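Local coordinates for protein 2-hydroxyisocaproyl-CoA dehydratase activator (Clostridium difficile, PDB 4EHU) that uses ATP hydrolysis to drive the transfer of one electron from its [4Fe-4S] cluster to (R)-2-hydroxyisocaproyl-CoA dehydratase in L-leucine fermentation, at residues I98-Q103 with G214-N219; C125-G130 with A194-S199. All coordinates share one frame; numbering follows the deposited sequence.

Contact 1: I98-Q103 with G214-N219; sequences IDIGGQ and GGVARN. With ANP (phosphoaminophosphonic acid-adenylate ester), chain D.
Ile100 chi1 of -54° sets CG1 beside the backbone N and leaves CG2 trans to it; with Val216 CG1 likewise trans to its own N (chi1 175°), the two branched side chains meet obliquely, Ile100 CG2 lying 3.6 Å from Val216 CB and near both valine methyls. They sit beneath the nucleotide site of the actin-like ATPase fold, where the glycine-rich turn after strand 96-100 and the Gly214-Gly215 loop after strand 210-213 both reach the ATP analogue. Ile100 O is the meeting point of the backbones: Val216 N gives it a weak hydrogen bond of 3.4 Å, and Gly214 CA adds a CH...O contact. Gly214, without a side chain, brings its CA to 3.5 Å from Ile100 O and 3.7 Å from Asp99 OD1.

The analogue bridges both sides. The backbone N of Gly102 donates to the bridging O3A of the nucleotide. Gln103 N reaches O3G of the terminal phosphate at 2.9 Å. From the other loop, Gly215 N donates to O2A of the alpha-phosphate at 2.8 Å, nearly straight at 160°. Gln241 receives a hydrogen bond from Arg218 NH1 and itself binds the nucleotide. The Arg218 guanidinium lies with one face against the adenine amino group, N6 being 3.2 Å above its plane and over its centre.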
loop_
_atom_site.group_PDB
_atom_site.type_symbol
_atom_site.label_atom_id
_atom_site.label_comp_id
_atom_site.label_asym_id
_atom_site.label_seq_id
_atom_site.Cartn_x
_atom_site.Cartn_y
_atom_site.Cartn_z
ATOM N N ILE A 98 -18.268 9.792 -6.629
ATOM C CA ILE A 98 -16.980 9.385 -6.127
ATOM C C ILE A 98 -17.150 9.059 -4.669
ATOM O O ILE A 98 -17.386 9.949 -3.863
ATOM C CB ILE A 98 -15.949 10.533 -6.261
ATOM C CG1 ILE A 98 -15.869 10.967 -7.721
ATOM C CG2 ILE A 98 -14.568 10.071 -5.743
ATOM C CD1 ILE A 98 -15.156 12.380 -7.910
ATOM N N ASP A 99 -17.031 7.774 -4.330
ATOM C CA ASP A 99 -17.192 7.327 -2.958
ATOM C C ASP A 99 -15.821 6.973 -2.407
ATOM O O ASP A 99 -15.267 5.937 -2.731
ATOM C CB ASP A 99 -18.112 6.087 -2.923
ATOM C CG ASP A 99 -17.996 5.288 -1.630
ATOM O OD1 ASP A 99 -17.785 5.892 -0.567
ATOM O OD2 ASP A 99 -18.132 4.025 -1.693
ATOM N N ILE A 100 -15.264 7.840 -1.565
ATOM C CA ILE A 100 -13.988 7.502 -0.951
ATOM C C ILE A 100 -14.236 7.034 0.470
ATOM O O ILE A 100 -14.637 7.824 1.315
ATOM C CB ILE A 100 -13.007 8.686 -0.956
ATOM C CG1 ILE A 100 -12.856 9.227 -2.386
ATOM C CG2 ILE A 100 -11.668 8.189 -0.413
ATOM C CD1 ILE A 100 -11.934 10.543 -2.488
ATOM N N GLY A 101 -14.021 5.731 0.708
ATOM C CA GLY A 101 -14.236 5.153 2.021
ATOM C C GLY A 101 -12.916 4.835 2.709
ATOM O O GLY A 101 -11.857 5.328 2.311
ATOM N N GLY A 102 -12.992 4.001 3.741
ATOM C CA GLY A 102 -11.844 3.628 4.538
ATOM C C GLY A 102 -10.953 2.564 3.927
ATOM O O GLY A 102 -9.779 2.475 4.292
ATOM N N GLN A 103 -11.464 1.747 3.011
ATOM C CA GLN A 103 -10.599 0.747 2.382
ATOM C C GLN A 103 -10.621 0.739 0.856
ATOM O O GLN A 103 -9.748 0.137 0.225
ATOM C CB GLN A 103 -10.903 -0.667 2.912
ATOM C CG GLN A 103 -12.137 -1.322 2.312
ATOM C CD GLN A 103 -12.255 -2.795 2.724
ATOM O OE1 GLN A 103 -11.458 -3.293 3.517
ATOM N NE2 GLN A 103 -13.254 -3.482 2.190
ATOM N N GLY A 214 -18.954 9.362 1.055
ATOM C CA GLY A 214 -18.021 8.634 1.896
ATOM C C GLY A 214 -17.497 9.534 2.998
ATOM O O GLY A 214 -17.633 10.777 2.942
ATOM N N GLY A 215 -16.869 8.907 3.988
ATOM C CA GLY A 215 -16.383 9.638 5.149
ATOM C C GLY A 215 -15.269 10.609 4.757
ATOM O O GLY A 215 -15.144 11.673 5.365
ATOM N N VAL A 216 -14.480 10.252 3.742
ATOM C CA VAL A 216 -13.373 11.105 3.315
ATOM C C VAL A 216 -13.895 12.391 2.689
ATOM O O VAL A 216 -13.198 13.412 2.683
ATOM C CB VAL A 216 -12.431 10.358 2.356
ATOM C CG1 VAL A 216 -11.338 11.281 1.797
ATOM C CG2 VAL A 216 -11.805 9.189 3.095
ATOM N N ALA A 217 -15.127 12.373 2.187
ATOM C CA ALA A 217 -15.717 13.613 1.645
ATOM C C ALA A 217 -16.029 14.648 2.730
ATOM O O ALA A 217 -16.330 15.811 2.424
ATOM C CB ALA A 217 -16.974 13.304 0.840
ATOM N N ARG A 218 -15.982 14.235 3.995
ATOM C CA ARG A 218 -16.092 15.186 5.093
ATOM C C ARG A 218 -14.828 16.050 5.222
ATOM O O ARG A 218 -14.855 17.059 5.925
ATOM C CB ARG A 218 -16.339 14.464 6.414
ATOM C CG ARG A 218 -17.644 13.700 6.437
ATOM C CD ARG A 218 -17.778 12.914 7.722
ATOM N NE ARG A 218 -18.010 13.762 8.881
ATOM C CZ ARG A 218 -18.085 13.283 10.117
ATOM N NH1 ARG A 218 -17.920 11.977 10.337
ATOM N NH2 ARG A 218 -18.315 14.100 11.129
ATOM N N ASN A 219 -13.739 15.632 4.577
ATOM C CA ASN A 219 -12.478 16.389 4.581
ATOM C C ASN A 219 -12.506 17.405 3.447
ATOM O O ASN A 219 -12.374 17.043 2.287
ATOM C CB ASN A 219 -11.308 15.409 4.400
ATOM C CG ASN A 219 -9.969 16.099 4.433
ATOM O OD1 ASN A 219 -9.854 17.266 4.066
ATOM N ND2 ASN A 219 -8.955 15.390 4.882
HETATM P PG ANP D . -15.455 1.187 2.610
HETATM O O1G ANP D . -15.750 -0.283 2.888
HETATM O O2G ANP D . -16.613 1.824 1.883
HETATM O O3G ANP D . -14.159 1.399 1.933
HETATM P PB ANP D . -16.439 2.748 5.014
HETATM O O1B ANP D . -16.543 2.264 6.436
HETATM O O2B ANP D . -17.754 2.894 4.247
HETATM N N3B ANP D . -15.248 1.791 4.203
HETATM P PA ANP D . -16.520 5.638 5.308
HETATM O O1A ANP D . -17.376 5.498 6.517
HETATM O O2A ANP D . -17.099 6.069 3.978
HETATM O O3A ANP D . -15.762 4.230 5.039
HETATM O "O5'" ANP D . -15.244 6.577 5.579
HETATM C "C5'" ANP D . -14.289 6.224 6.585
HETATM C "C4'" ANP D . -13.286 7.364 6.729
HETATM O "O4'" ANP D . -13.730 8.699 6.534
HETATM C "C3'" ANP D . -11.994 7.295 7.522
HETATM O "O3'" ANP D . -11.067 6.382 6.918
HETATM C "C2'" ANP D . -11.541 8.759 7.540
HETATM O "O2'" ANP D . -10.395 8.991 6.702
HETATM C "C1'" ANP D . -12.716 9.585 7.019
HETATM N N9 ANP D . -13.373 10.400 8.058
HETATM C C8 ANP D . -14.192 9.962 9.036
HETATM N N7 ANP D . -14.658 11.000 9.773
HETATM C C5 ANP D . -14.120 12.124 9.238
HETATM C C6 ANP D . -14.198 13.561 9.513
HETATM N N6 ANP D . -14.947 13.997 10.554
HETATM N N1 ANP D . -13.498 14.401 8.709
HETATM C C2 ANP D . -12.758 13.970 7.677
HETATM N N3 ANP D . -12.634 12.668 7.375
HETATM C C4 ANP D . -13.288 11.728 8.103
#

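Contact 2: C125-G130 with A194-S199; sequences CAAGTG and AKRVSS. With SF4 (iron/sulfur cluster), chain C; ANP (phosphoaminophosphonic acid-adenylate ester), chain D.
The cluster-binding loop of the activator, which brings a cysteine ligand to the [4Fe-4S] cluster of the homodimer, meets helix 182-204 through the long side chain of Arg196. Cys125 SG binds iron FE4 at 2.3 Å, and Ala127 N adds a weak hydrogen bond to the same sulfur. In the conformer described, one of two modelled, Arg196 extends from the helix with CG trans to its backbone N (chi1 179°) and stays stretched as far as NE, which carries the guanidinium past Gly128 to the cysteine. There SG lies over one face of the group, 3.4 Å above its plane and displaced toward the rim, while NH2 comes to 3.4 Å from Cys125 CB. So placed, the positive charge could favour the reduced cluster.

In this conformer Arg196 NE also donates to Ala127 O at 3.0 Å, but the bond is bent (141°) and approaches from above the carbonyl plane. Ala127 CB rests against Arg196 CD. Residues Ala126 to Thr129 form a type II turn whose Gly128, with positive phi and no side chain, lets Arg196 CD pass 3.7 Å from its N. Thr129 OG1 reinforces the turn by donating to Ala126 O at 2.8 Å, beside the weak Thr129 N bond to that carbonyl. Thr129 OG1 also accepts from Arg131 N, as the N-cap of helix 130-140.

Ala126 and Ala127 pack on Thr165 of helix 165-177, and Ala126 also meets Val166 of the second subunit. Val197 packs on Ile98 and Ile100 of strand 96-100 and on Met226 of helix 220-230.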
loop_
_atom_site.group_PDB
_atom_site.type_symbol
_atom_site.label_atom_id
_atom_site.label_comp_id
_atom_site.label_asym_id
_atom_site.label_seq_id
_atom_site.Cartn_x
_atom_site.Cartn_y
_atom_site.Cartn_z
ATOM N N CYS A 125 -5.361 -1.472 -2.551
ATOM C CA CYS A 125 -4.229 -0.608 -2.203
ATOM C C CYS A 125 -4.681 0.441 -1.204
ATOM O O CYS A 125 -5.715 1.087 -1.415
ATOM C CB CYS A 125 -3.728 0.090 -3.478
ATOM S SG CYS A 125 -2.530 1.417 -3.244
ATOM N N ALA A 126 -3.951 0.623 -0.111
ATOM C CA ALA A 126 -4.376 1.599 0.898
ATOM C C ALA A 126 -4.279 3.052 0.405
ATOM O O ALA A 126 -4.970 3.951 0.936
ATOM C CB ALA A 126 -3.576 1.430 2.158
ATOM N N ALA A 127 -3.416 3.303 -0.587
ATOM C CA ALA A 127 -3.256 4.676 -1.058
ATOM C C ALA A 127 -4.579 5.110 -1.681
ATOM O O ALA A 127 -5.312 4.285 -2.244
ATOM C CB ALA A 127 -2.121 4.747 -2.094
ATOM N N GLY A 128 -4.856 6.401 -1.636
ATOM C CA GLY A 128 -6.053 6.925 -2.279
ATOM C C GLY A 128 -7.324 6.499 -1.584
ATOM O O GLY A 128 -8.385 6.489 -2.194
ATOM N N THR A 129 -7.213 6.207 -0.291
ATOM C CA THR A 129 -8.370 5.900 0.531
ATOM C C THR A 129 -8.269 6.553 1.895
ATOM O O THR A 129 -7.251 7.139 2.262
ATOM C CB THR A 129 -8.542 4.356 0.763
ATOM O OG1 THR A 129 -7.600 3.903 1.742
ATOM C CG2 THR A 129 -8.348 3.580 -0.508
ATOM N N GLY A 130 -9.343 6.447 2.663
ATOM C CA GLY A 130 -9.327 6.913 4.029
ATOM C C GLY A 130 -8.207 6.316 4.871
ATOM O O GLY A 130 -7.736 6.949 5.802
ATOM N N ALA A 194 -5.904 12.783 -3.906
ATOM C CA ALA A 194 -6.681 13.322 -5.004
ATOM C C ALA A 194 -6.121 12.897 -6.350
ATOM O O ALA A 194 -6.883 12.632 -7.273
ATOM C CB ALA A 194 -6.767 14.880 -4.897
ATOM N N LYS A 195 -4.800 12.826 -6.474
ATOM C CA LYS A 195 -4.207 12.357 -7.723
ATOM C C LYS A 195 -4.593 10.920 -8.002
ATOM O O LYS A 195 -4.892 10.564 -9.130
ATOM C CB LYS A 195 -2.685 12.488 -7.692
ATOM C CG LYS A 195 -2.280 13.944 -7.896
ATOM C CD LYS A 195 -0.800 14.123 -8.128
ATOM C CE LYS A 195 -0.486 15.590 -8.489
ATOM N NZ LYS A 195 -1.229 16.086 -9.695
ATOM N N ARG A 196 -4.608 10.097 -6.967
ATOM C CA ARG A 196 -4.899 8.684 -7.182
ATOM C C ARG A 196 -6.366 8.428 -7.537
ATOM O O ARG A 196 -6.664 7.572 -8.387
ATOM C CB ARG A 196 -4.493 7.872 -5.964
ATOM C CG ARG A 196 -4.785 6.416 -6.116
ATOM C CD ARG A 196 -3.976 5.595 -5.153
ATOM N NE ARG A 196 -4.505 4.236 -5.137
ATOM C CZ ARG A 196 -4.260 3.342 -6.083
ATOM N NH1 ARG A 196 -3.486 3.655 -7.116
ATOM N NH2 ARG A 196 -4.800 2.130 -6.009
ATOM N N VAL A 197 -7.281 9.152 -6.899
ATOM C CA VAL A 197 -8.706 8.968 -7.181
ATOM C C VAL A 197 -9.066 9.710 -8.462
ATOM O O VAL A 197 -9.837 9.201 -9.270
ATOM C CB VAL A 197 -9.543 9.428 -6.007
ATOM C CG1 VAL A 197 -11.048 9.255 -6.301
ATOM C CG2 VAL A 197 -9.157 8.602 -4.771
ATOM N N SER A 198 -8.451 10.869 -8.705
ATOM C CA SER A 198 -8.765 11.593 -9.941
ATOM C C SER A 198 -8.376 10.811 -11.191
ATOM O O SER A 198 -9.003 10.978 -12.228
ATOM C CB SER A 198 -8.128 12.993 -9.980
ATOM O OG SER A 198 -6.731 12.916 -10.012
ATOM N N SER A 199 -7.357 9.956 -11.103
ATOM C CA SER A 199 -6.971 9.145 -12.243
ATOM C C SER A 199 -8.130 8.206 -12.613
ATOM O O SER A 199 -8.394 7.968 -13.794
ATOM C CB SER A 199 -5.715 8.335 -11.928
ATOM O OG SER A 199 -5.426 7.415 -12.968
HETATM FE FE1 SF4 C . 1.744 0.766 -0.970
HETATM FE FE2 SF4 C . -0.126 -0.951 -0.247
HETATM FE FE3 SF4 C . 1.464 -1.360 -2.420
HETATM FE FE4 SF4 C . -0.594 0.545 -2.349
HETATM S S1 SF4 C . -0.709 -1.663 -2.234
HETATM S S2 SF4 C . 1.459 0.775 -3.102
HETATM S S3 SF4 C . -0.325 1.291 -0.260
HETATM S S4 SF4 C . 2.062 -1.380 -0.321
HETATM P PG ANP D . -15.455 1.187 2.610
HETATM O O1G ANP D . -15.750 -0.283 2.888
HETATM O O2G ANP D . -16.613 1.824 1.883
HETATM O O3G ANP D . -14.159 1.399 1.933
HETATM P PB ANP D . -16.439 2.748 5.014
HETATM O O1B ANP D . -16.543 2.264 6.436
HETATM O O2B ANP D . -17.754 2.894 4.247
HETATM N N3B ANP D . -15.248 1.791 4.203
HETATM P PA ANP D . -16.520 5.638 5.308
HETATM O O1A ANP D . -17.376 5.498 6.517
HETATM O O2A ANP D . -17.099 6.069 3.978
HETATM O O3A ANP D . -15.762 4.230 5.039
HETATM O "O5'" ANP D . -15.244 6.577 5.579
HETATM C "C5'" ANP D . -14.289 6.224 6.585
HETATM C "C4'" ANP D . -13.286 7.364 6.729
HETATM O "O4'" ANP D . -13.730 8.699 6.534
HETATM C "C3'" ANP D . -11.994 7.295 7.522
HETATM O "O3'" ANP D . -11.067 6.382 6.918
HETATM C "C2'" ANP D . -11.541 8.759 7.540
HETATM O "O2'" ANP D . -10.395 8.991 6.702
HETATM C "C1'" ANP D . -12.716 9.585 7.019
HETATM N N9 ANP D . -13.373 10.400 8.058
HETATM C C8 ANP D . -14.192 9.962 9.036
HETATM N N7 ANP D . -14.658 11.000 9.773
HETATM C C5 ANP D . -14.120 12.124 9.238
HETATM C C6 ANP D . -14.198 13.561 9.513
HETATM N N6 ANP D . -14.947 13.997 10.554
HETATM N N1 ANP D . -13.498 14.401 8.709
HETATM C C2 ANP D . -12.758 13.970 7.677
HETATM N N3 ANP D . -12.634 12.668 7.375
HETATM C C4 ANP D . -13.288 11.728 8.103
#

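Overall arrangement
From the N terminus, the chain first forms the sheet containing strand 2-8, then enters the second sheet through strand 96-100, whose end supplies the first half of contact 1. After strands 105-110 and 116-122 it reaches 125-130, and helix 182-204 returns to close contact 2. Strand 210-213 then leads into 214-219, closing contact 1 around the whole of contact 2, so the loops nest without crossing. The two centres lie 10 Å apart. Gly101 O and Gly130 N, 2.8 Å apart, probably share a hydrogen bond, and Val216 CG2 packs on Gly130 CA. The nucleotide loops and the cluster loop are thus tied together at strand 96-100 and helix 182-204, a plausible route for coupling ATP to the cluster.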